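Local coordinates for Lin1840 protein (Listeria innocua serovar 6a, PDB 4ZOC) that probably hydrolyses terminal, non-reducing beta-D-glucosyl residues with release of beta-D-glucose, as a family 3 beta-glucosidase involved in beta-1,2-glucan metabolism, at residues L139-R143 with N218-Y223; R146-E152 with G472-A478; T437-E441 with G465-W470. The protein carries 2 engineered substitutions. All blocks are in the same frame, centred on the assembly; numbering follows the deposited sequence. Where two conformers were deposited one is given.

Contact 1: L139-R143 with N218-Y223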
# COMPACT_ATOMS: atom_id res chain seq x y z
N LEU A 139 2.10 19.58 -3.86
CA LEU A 139 0.77 19.32 -3.26
C LEU A 139 0.36 17.86 -3.28
O LEU A 139 -0.82 17.52 -3.22
CB LEU A 139 -0.28 20.20 -3.93
CG LEU A 139 -0.02 21.70 -3.72
CD1 LEU A 139 -1.02 22.52 -4.53
CD2 LEU A 139 -0.17 22.08 -2.24
N ASP A 140 1.36 16.97 -3.33
CA ASP A 140 1.09 15.53 -3.36
C ASP A 140 0.77 15.11 -1.93
O ASP A 140 1.58 15.29 -0.96
CB ASP A 140 2.33 14.77 -3.89
CG ASP A 140 2.81 15.32 -5.23
OD1 ASP A 140 1.99 15.80 -6.04
OD2 ASP A 140 4.02 15.32 -5.47
N LEU A 141 -0.42 14.52 -1.77
CA LEU A 141 -0.83 13.93 -0.50
C LEU A 141 0.09 12.75 -0.19
O LEU A 141 0.43 11.97 -1.11
CB LEU A 141 -2.28 13.42 -0.63
CG LEU A 141 -2.94 12.86 0.63
CD1 LEU A 141 -3.27 14.03 1.50
CD2 LEU A 141 -4.17 12.09 0.24
N VAL A 142 0.56 12.71 1.06
CA VAL A 142 1.46 11.68 1.51
C VAL A 142 0.91 10.92 2.71
O VAL A 142 0.44 11.52 3.72
CB VAL A 142 2.88 12.23 1.78
CG1 VAL A 142 3.52 12.67 0.49
CG2 VAL A 142 2.91 13.38 2.82
N ARG A 143 1.00 9.60 2.62
CA ARG A 143 0.66 8.68 3.71
C ARG A 143 1.81 7.69 4.02
O ARG A 143 1.60 6.79 4.83
CB ARG A 143 -0.57 7.92 3.36
CG ARG A 143 -1.82 8.74 3.27
CD ARG A 143 -2.94 7.88 2.69
NE ARG A 143 -4.20 8.62 2.74
CZ ARG A 143 -5.36 8.16 2.27
NH1 ARG A 143 -5.42 6.97 1.72
NH2 ARG A 143 -6.46 8.90 2.35
N ASN A 218 -9.43 12.52 -2.33
CA ASN A 218 -8.27 12.80 -1.47
C ASN A 218 -7.03 13.36 -2.19
O ASN A 218 -6.29 14.17 -1.63
CB ASN A 218 -7.94 11.58 -0.65
CG ASN A 218 -9.01 11.31 0.42
OD1 ASN A 218 -9.42 12.20 1.11
ND2 ASN A 218 -9.44 10.10 0.53
N TYR A 219 -6.83 12.92 -3.43
CA TYR A 219 -5.53 13.17 -4.09
C TYR A 219 -5.55 14.41 -4.98
O TYR A 219 -4.50 15.02 -5.19
CB TYR A 219 -5.10 11.93 -4.90
CG TYR A 219 -4.58 10.90 -3.96
CD1 TYR A 219 -5.43 10.08 -3.30
CD2 TYR A 219 -3.20 10.82 -3.65
CE1 TYR A 219 -4.96 9.20 -2.36
CE2 TYR A 219 -2.75 9.90 -2.75
CZ TYR A 219 -3.64 9.08 -2.12
OH TYR A 219 -3.18 8.22 -1.13
N LEU A 220 -6.72 14.78 -5.52
CA LEU A 220 -6.80 15.96 -6.38
C LEU A 220 -7.13 17.31 -5.69
O LEU A 220 -6.78 18.36 -6.25
CB LEU A 220 -7.79 15.72 -7.52
CG LEU A 220 -7.49 14.61 -8.51
CD1 LEU A 220 -8.61 14.53 -9.57
CD2 LEU A 220 -6.21 14.96 -9.17
N PRO A 221 -7.77 17.31 -4.50
CA PRO A 221 -8.27 18.59 -4.03
C PRO A 221 -7.20 19.69 -3.85
O PRO A 221 -7.47 20.86 -4.15
CB PRO A 221 -8.86 18.23 -2.70
CG PRO A 221 -9.58 16.91 -3.02
CD PRO A 221 -8.45 16.18 -3.78
N ALA A 222 -6.02 19.37 -3.34
CA ALA A 222 -5.06 20.42 -3.09
C ALA A 222 -4.59 21.02 -4.41
O ALA A 222 -4.48 22.26 -4.50
CB ALA A 222 -3.90 19.97 -2.18
N TYR A 223 -4.35 20.21 -5.43
CA TYR A 223 -3.97 20.78 -6.77
C TYR A 223 -5.06 21.78 -7.22
O TYR A 223 -4.77 22.89 -7.72
CB TYR A 223 -3.77 19.74 -7.87
CG TYR A 223 -2.87 18.58 -7.57
CD1 TYR A 223 -1.52 18.75 -7.17
CD2 TYR A 223 -3.35 17.31 -7.62
CE1 TYR A 223 -0.67 17.65 -6.90
CE2 TYR A 223 -2.54 16.25 -7.31
CZ TYR A 223 -1.20 16.42 -6.95
OH TYR A 223 -0.50 15.29 -6.54
O HOH W 1 -3.43 17.48 -4.34
O HOH W 2 -1.95 14.09 -4.46
O HOH W 3 -0.61 9.33 -0.35

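Contact 2: R146-E152 with G472-A478. With BGC (beta-D-glucopyranose), chain G.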
# COMPACT_ATOMS: atom_id res chain seq x y z
N ARG A 146 8.23 6.31 4.00
CA ARG A 146 9.43 5.70 3.32
C ARG A 146 9.85 6.60 2.20
O ARG A 146 11.07 6.74 1.90
CB ARG A 146 9.10 4.32 2.78
CG ARG A 146 8.96 3.31 3.89
CD ARG A 146 8.39 2.00 3.38
NE ARG A 146 7.01 2.13 2.93
CZ ARG A 146 6.23 1.09 2.62
NH1 ARG A 146 6.69 -0.14 2.67
NH2 ARG A 146 4.97 1.30 2.26
N TRP A 147 8.90 7.24 1.55
CA TRP A 147 9.16 8.11 0.37
C TRP A 147 9.88 9.36 0.82
O TRP A 147 9.38 10.15 1.66
CB TRP A 147 7.80 8.55 -0.22
CG TRP A 147 7.82 9.13 -1.57
CD1 TRP A 147 8.47 8.64 -2.64
CD2 TRP A 147 7.13 10.29 -2.04
NE1 TRP A 147 8.20 9.36 -3.76
CE2 TRP A 147 7.36 10.37 -3.45
CE3 TRP A 147 6.24 11.19 -1.45
CZ2 TRP A 147 6.79 11.37 -4.28
CZ3 TRP A 147 5.70 12.19 -2.23
CH2 TRP A 147 5.97 12.28 -3.64
N GLY A 148 11.05 9.62 0.21
CA GLY A 148 11.85 10.76 0.59
C GLY A 148 11.24 12.11 0.35
O GLY A 148 11.56 13.08 1.03
N ARG A 149 10.32 12.15 -0.58
CA ARG A 149 9.66 13.43 -0.99
C ARG A 149 8.53 13.87 -0.05
O ARG A 149 8.00 14.94 -0.25
CB ARG A 149 9.16 13.30 -2.44
CG ARG A 149 10.30 12.90 -3.37
CD ARG A 149 9.95 13.10 -4.85
NE ARG A 149 10.09 14.53 -5.12
CZ ARG A 149 10.38 15.09 -6.29
NH1 ARG A 149 10.52 14.38 -7.40
NH2 ARG A 149 10.52 16.41 -6.31
N VAL A 150 8.22 13.14 1.04
CA VAL A 150 7.32 13.63 2.04
C VAL A 150 7.79 14.99 2.54
O VAL A 150 6.94 15.80 2.94
CB VAL A 150 7.08 12.68 3.25
CG1 VAL A 150 6.42 11.38 2.75
CG2 VAL A 150 8.35 12.35 4.00
N MET A 151 9.11 15.26 2.52
CA MET A 151 9.60 16.54 3.06
C MET A 151 9.05 17.74 2.30
O MET A 151 9.07 18.83 2.82
CB MET A 151 11.13 16.60 3.01
CG MET A 151 11.73 16.40 1.58
SD MET A 151 12.99 17.59 1.10
CE MET A 151 12.05 19.09 1.13
N GLU A 152 8.62 17.51 1.07
CA GLU A 152 8.10 18.57 0.16
C GLU A 152 6.63 18.85 0.33
O GLU A 152 6.16 19.83 -0.18
CB GLU A 152 8.35 18.18 -1.29
CG GLU A 152 9.81 18.08 -1.68
CD GLU A 152 9.95 17.29 -2.95
OE1 GLU A 152 9.51 17.79 -4.01
OE2 GLU A 152 10.55 16.19 -2.90
N GLY A 472 14.36 13.62 0.26
CA GLY A 472 14.23 14.32 -1.00
C GLY A 472 14.02 13.35 -2.16
O GLY A 472 13.66 12.19 -1.98
N GLU A 473 14.14 13.85 -3.39
CA GLU A 473 13.94 12.98 -4.51
C GLU A 473 14.93 11.77 -4.56
O GLU A 473 16.14 11.94 -4.43
CB GLU A 473 13.98 13.76 -5.82
CG GLU A 473 13.77 12.89 -7.08
CD GLU A 473 13.88 13.70 -8.39
OE1 GLU A 473 13.99 14.98 -8.31
OE2 GLU A 473 13.89 13.08 -9.50
N ALA A 474 14.39 10.55 -4.76
CA ALA A 474 15.21 9.33 -4.87
C ALA A 474 16.00 9.06 -3.59
O ALA A 474 17.11 8.48 -3.62
CB ALA A 474 16.10 9.35 -6.12
N GLY A 475 15.39 9.44 -2.49
CA GLY A 475 15.85 9.15 -1.13
C GLY A 475 14.83 8.30 -0.38
O GLY A 475 14.28 8.72 0.63
N SER A 476 14.51 7.13 -0.91
CA SER A 476 13.55 6.24 -0.28
C SER A 476 14.27 5.37 0.73
O SER A 476 15.32 4.72 0.36
CB SER A 476 12.92 5.33 -1.36
OG SER A 476 12.00 6.05 -2.19
N LEU A 477 13.62 5.19 1.88
CA LEU A 477 14.10 4.30 2.90
C LEU A 477 13.10 3.24 3.18
O LEU A 477 11.98 3.56 3.60
CB LEU A 477 14.37 5.00 4.21
CG LEU A 477 15.49 5.91 4.44
CD1 LEU A 477 15.50 6.35 5.93
CD2 LEU A 477 16.74 5.14 4.07
N ALA A 478 13.46 1.99 2.99
CA ALA A 478 12.52 0.93 3.35
C ALA A 478 12.22 0.82 4.81
O ALA A 478 11.05 0.54 5.17
CB ALA A 478 12.99 -0.40 2.80
C2 BGC G . 18.52 14.94 -12.50
C3 BGC G . 17.07 14.35 -12.66
C4 BGC G . 16.07 14.87 -11.57
C5 BGC G . 16.20 16.41 -11.56
C6 BGC G . 15.26 16.96 -10.54
C1 BGC G . 18.40 16.42 -12.54
O1 BGC G . 19.71 17.03 -12.48
O2 BGC G . 19.38 14.50 -13.54
O3 BGC G . 17.15 12.90 -12.66
O4 BGC G . 14.69 14.38 -11.75
O5 BGC G . 17.60 16.84 -11.44
O6 BGC G . 15.73 16.54 -9.26
O HOH W 4 12.26 8.88 -2.35
O HOH W 5 11.79 16.12 -9.52

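Contact 3: T437-E441 with G465-W470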
# COMPACT_ATOMS: atom_id res chain seq x y z
N THR A 437 29.43 13.66 17.26
CA THR A 437 29.62 12.28 16.88
C THR A 437 29.21 12.18 15.44
O THR A 437 28.60 13.13 14.90
CB THR A 437 28.78 11.29 17.73
OG1 THR A 437 27.37 11.54 17.59
CG2 THR A 437 29.15 11.38 19.17
N GLU A 438 29.55 11.05 14.82
CA GLU A 438 29.23 10.78 13.42
C GLU A 438 27.78 10.31 13.25
O GLU A 438 27.17 9.76 14.19
CB GLU A 438 30.18 9.73 12.85
CG GLU A 438 31.64 10.17 12.73
CD GLU A 438 32.46 9.10 12.07
OE1 GLU A 438 32.75 8.06 12.71
OE2 GLU A 438 32.75 9.26 10.89
N TYR A 439 27.22 10.54 12.07
CA TYR A 439 25.82 10.13 11.82
C TYR A 439 25.56 8.64 11.95
O TYR A 439 24.43 8.25 12.32
CB TYR A 439 25.42 10.55 10.40
CG TYR A 439 25.06 12.01 10.25
CD1 TYR A 439 26.03 12.98 10.04
CD2 TYR A 439 23.75 12.43 10.42
CE1 TYR A 439 25.70 14.30 9.84
CE2 TYR A 439 23.41 13.73 10.23
CZ TYR A 439 24.41 14.68 9.97
OH TYR A 439 24.05 15.97 9.74
N THR A 440 26.54 7.78 11.65
CA THR A 440 26.26 6.35 11.60
C THR A 440 27.16 5.48 12.51
O THR A 440 27.15 4.26 12.42
CB THR A 440 26.37 5.84 10.13
OG1 THR A 440 27.74 5.91 9.69
CG2 THR A 440 25.49 6.67 9.21
N GLU A 441 27.97 6.10 13.36
CA GLU A 441 28.93 5.34 14.17
C GLU A 441 28.74 5.76 15.64
O GLU A 441 28.27 6.88 15.94
CB GLU A 441 30.40 5.64 13.70
CG GLU A 441 30.78 5.36 12.24
CD GLU A 441 30.80 3.91 11.92
OE1 GLU A 441 30.43 3.09 12.85
OE2 GLU A 441 31.08 3.57 10.73
N GLY A 465 19.80 13.05 14.18
CA GLY A 465 19.04 13.28 12.94
C GLY A 465 19.58 12.69 11.66
O GLY A 465 20.55 11.94 11.63
N GLU A 466 18.81 12.95 10.59
CA GLU A 466 19.15 12.50 9.30
C GLU A 466 20.06 13.46 8.56
O GLU A 466 19.89 14.64 8.66
CB GLU A 466 17.88 12.34 8.42
CG GLU A 466 16.82 11.33 8.94
CD GLU A 466 15.71 11.15 7.94
OE1 GLU A 466 15.04 12.17 7.61
OE2 GLU A 466 15.50 9.97 7.49
N LYS A 467 20.91 12.91 7.69
CA LYS A 467 21.50 13.73 6.62
C LYS A 467 20.40 14.07 5.64
O LYS A 467 19.52 13.21 5.37
CB LYS A 467 22.57 13.00 5.86
CG LYS A 467 23.77 12.57 6.69
CD LYS A 467 24.81 11.94 5.79
CE LYS A 467 26.18 12.52 6.06
NZ LYS A 467 27.06 11.35 6.14
N ASN A 468 20.45 15.27 5.04
CA ASN A 468 19.32 15.59 4.14
C ASN A 468 19.27 14.66 2.93
O ASN A 468 18.18 14.38 2.43
CB ASN A 468 19.24 17.07 3.71
CG ASN A 468 20.08 17.39 2.53
OD1 ASN A 468 19.83 16.93 1.42
ND2 ASN A 468 21.14 18.12 2.76
N GLU A 469 20.42 14.12 2.51
CA GLU A 469 20.43 13.25 1.31
C GLU A 469 19.73 11.90 1.52
O GLU A 469 19.55 11.13 0.60
CB GLU A 469 21.88 12.98 0.88
CG GLU A 469 22.66 12.19 1.89
CD GLU A 469 24.09 11.88 1.45
OE1 GLU A 469 24.89 12.78 1.36
OE2 GLU A 469 24.44 10.76 1.19
N TRP A 470 19.34 11.61 2.76
CA TRP A 470 18.54 10.40 3.00
C TRP A 470 17.06 10.58 2.71
O TRP A 470 16.32 9.66 2.86
CB TRP A 470 18.74 9.97 4.41
CG TRP A 470 20.19 9.58 4.75
CD1 TRP A 470 21.16 9.30 3.88
CD2 TRP A 470 20.75 9.42 6.06
NE1 TRP A 470 22.32 9.04 4.53
CE2 TRP A 470 22.13 9.12 5.88
CE3 TRP A 470 20.24 9.58 7.37
CZ2 TRP A 470 23.01 8.87 6.95
CZ3 TRP A 470 21.13 9.34 8.48
CH2 TRP A 470 22.52 8.99 8.24
O HOH W 6 21.53 16.63 9.40

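Contact 1: L139-R143 with N218-Y223
Leu141 sets its CD2 methyl over the centre of the Tyr219 ring, a CH-pi contact with the carbon 3.9 Å from the ring centroid and 12° off the normal. CG lies anti to the backbone N (chi1 -175°), which sends the branch down onto the ring and lets CD2 also meet the carbonyl of Asn218. Further along, Leu139 CB packs against Ala222 CB at 4.0 Å and against CD1 of Tyr223. This is TIM-barrel packing: the loop following strand 133-134 lies on helices 212-219 and 221-228, which follow the neighbouring strand 187-193. Two waters bridge the loop to the helix pair. Both donate to Tyr219 O; one passes on to Leu139 O and Tyr223 N, and the other joins Leu141 N to Tyr223 OH. That hydroxyl donates to Asp140 OD1 at 2.6 Å, arriving on the anti side of the carboxylate, 20° out of its plane, while OD2 is taken by His192. At the far edge Arg143 extends until Tyr219 OH sits over one face of its guanidinium, 3.8 Å from NH1. Tyr564 gives the same arginine a cation-pi partner, and Asn218 ND2 turns to Glu214.

Contact 2: R146-E152 with G472-A478
Gly148 is pressed into the type II turn running from Gly472 to Gly475, and here the two loops are tightest. Its CA lies 3.2 Å from Gly475 O, a closeness that the lack of a side chain permits, and its carbonyl accepts a weak bond from Gly472 N. Next to this, Leu477 N donates to Arg146 O at 3.0 Å with a nearly straight N-H (167°), and Ser476 CA adds a CH...O contact to the same oxygen. A water bridges the middle, accepting from Gly148 N and donating to Ser476 OG, which is also hydrogen-bonded to Gly202 O. The looser side is at Leu477, partly exposed, whose side chain leads away from the barrel loop.

Toward the sugar the direct contact becomes longer and water-mediated. Arg149 and Glu473 run side by side in the same direction, their guanidinium and carboxylate planes only 9° apart, with Glu473 CB over one face of the guanidinium. NH1 and OE1 are 3.6 Å apart, a long salt bridge in which no N-H points at the oxygen; a water in the guanidinium plane links them instead. Glu152 grips the same arginine side-on through NE and NH2, with NE to OE2 at 2.8 Å, and so fixes its rotation. Glu473 is fully extended (chi1 180°), which delivers its carboxylate to the bound glucose: O6 donates to OE1 at 2.5 Å and O4 to OE2 at 2.7 Å. Arg572 of the second subunit binds this sugar too.

In the fold, the 3-10 turn 148-152 sits between strand 133-134 and helix 158-173 of the TIM barrel, with His192 of strand 187-193 touching Arg149 and Glu152. Its partner is the loop leading from strand 459-465 to helix 484-494 of the C-terminal domain, making this a domain interface that supplies Glu473 to the glucose-binding pocket.

Contact 3: T437-E441 with G465-W470
Tyr439 carries Lys467 CG over the centre of one ring face, 3.6 Å from the centroid and 9° off the normal, a clean CH-pi contact. At the ring edge Gly465 O comes within 3.5 Å of CD2, and near the hydroxyl a water lies in the ring plane. Trp470 has Lys467 CB over the centre of one of its own faces, so the lysine's first two methylenes serve two aromatic rings at once; CG anti to the carbonyl carbon (chi1 -61°) is what brings it over the tyrosine. The two ring planes stand at 80° to each other in an oblique pair, and Trp470 CH2 touches both Tyr439 CB and Thr440 CG2, each at 3.9 Å. The in-plane water accepts from Tyr439 OH at 2.6 Å and donates to Glu466 O, while Ser402 also binds the hydroxyl. Leu588 of the second subunit packs on Trp470. The loops joined here leave strands 432-436 and 459-465, parallel strands connected through helix 444-456 and separated in the sheet by strand 393-397. It is the loop packing of a beta-alpha-beta crossover in the family 3 C-terminal domain.

How the contacts relate
Contacts 1 and 2 are buried, whereas contact 3 is only partly buried and farther from the centre of the chain. Contacts 1 and 2 draw on the same barrel loop, between strand 133-134 and helix 158-173, and touch where Val142 CG1 meets Trp147 CZ3 at 3.5 Å. Contacts 2 and 3 share the loop after strand 459-465, with contact 3 nested inside the chain closed by contact 2; both reach the second subunit. Contact 1 joins parts of one domain with apolar packing, bridging waters and one tyrosine-carboxylate bond. Contact 2, across two domains, relies on backbone bonds and charges, with one carboxylate reaching the sugar, and contact 3 on aromatic and methylene surfaces with one bridging water.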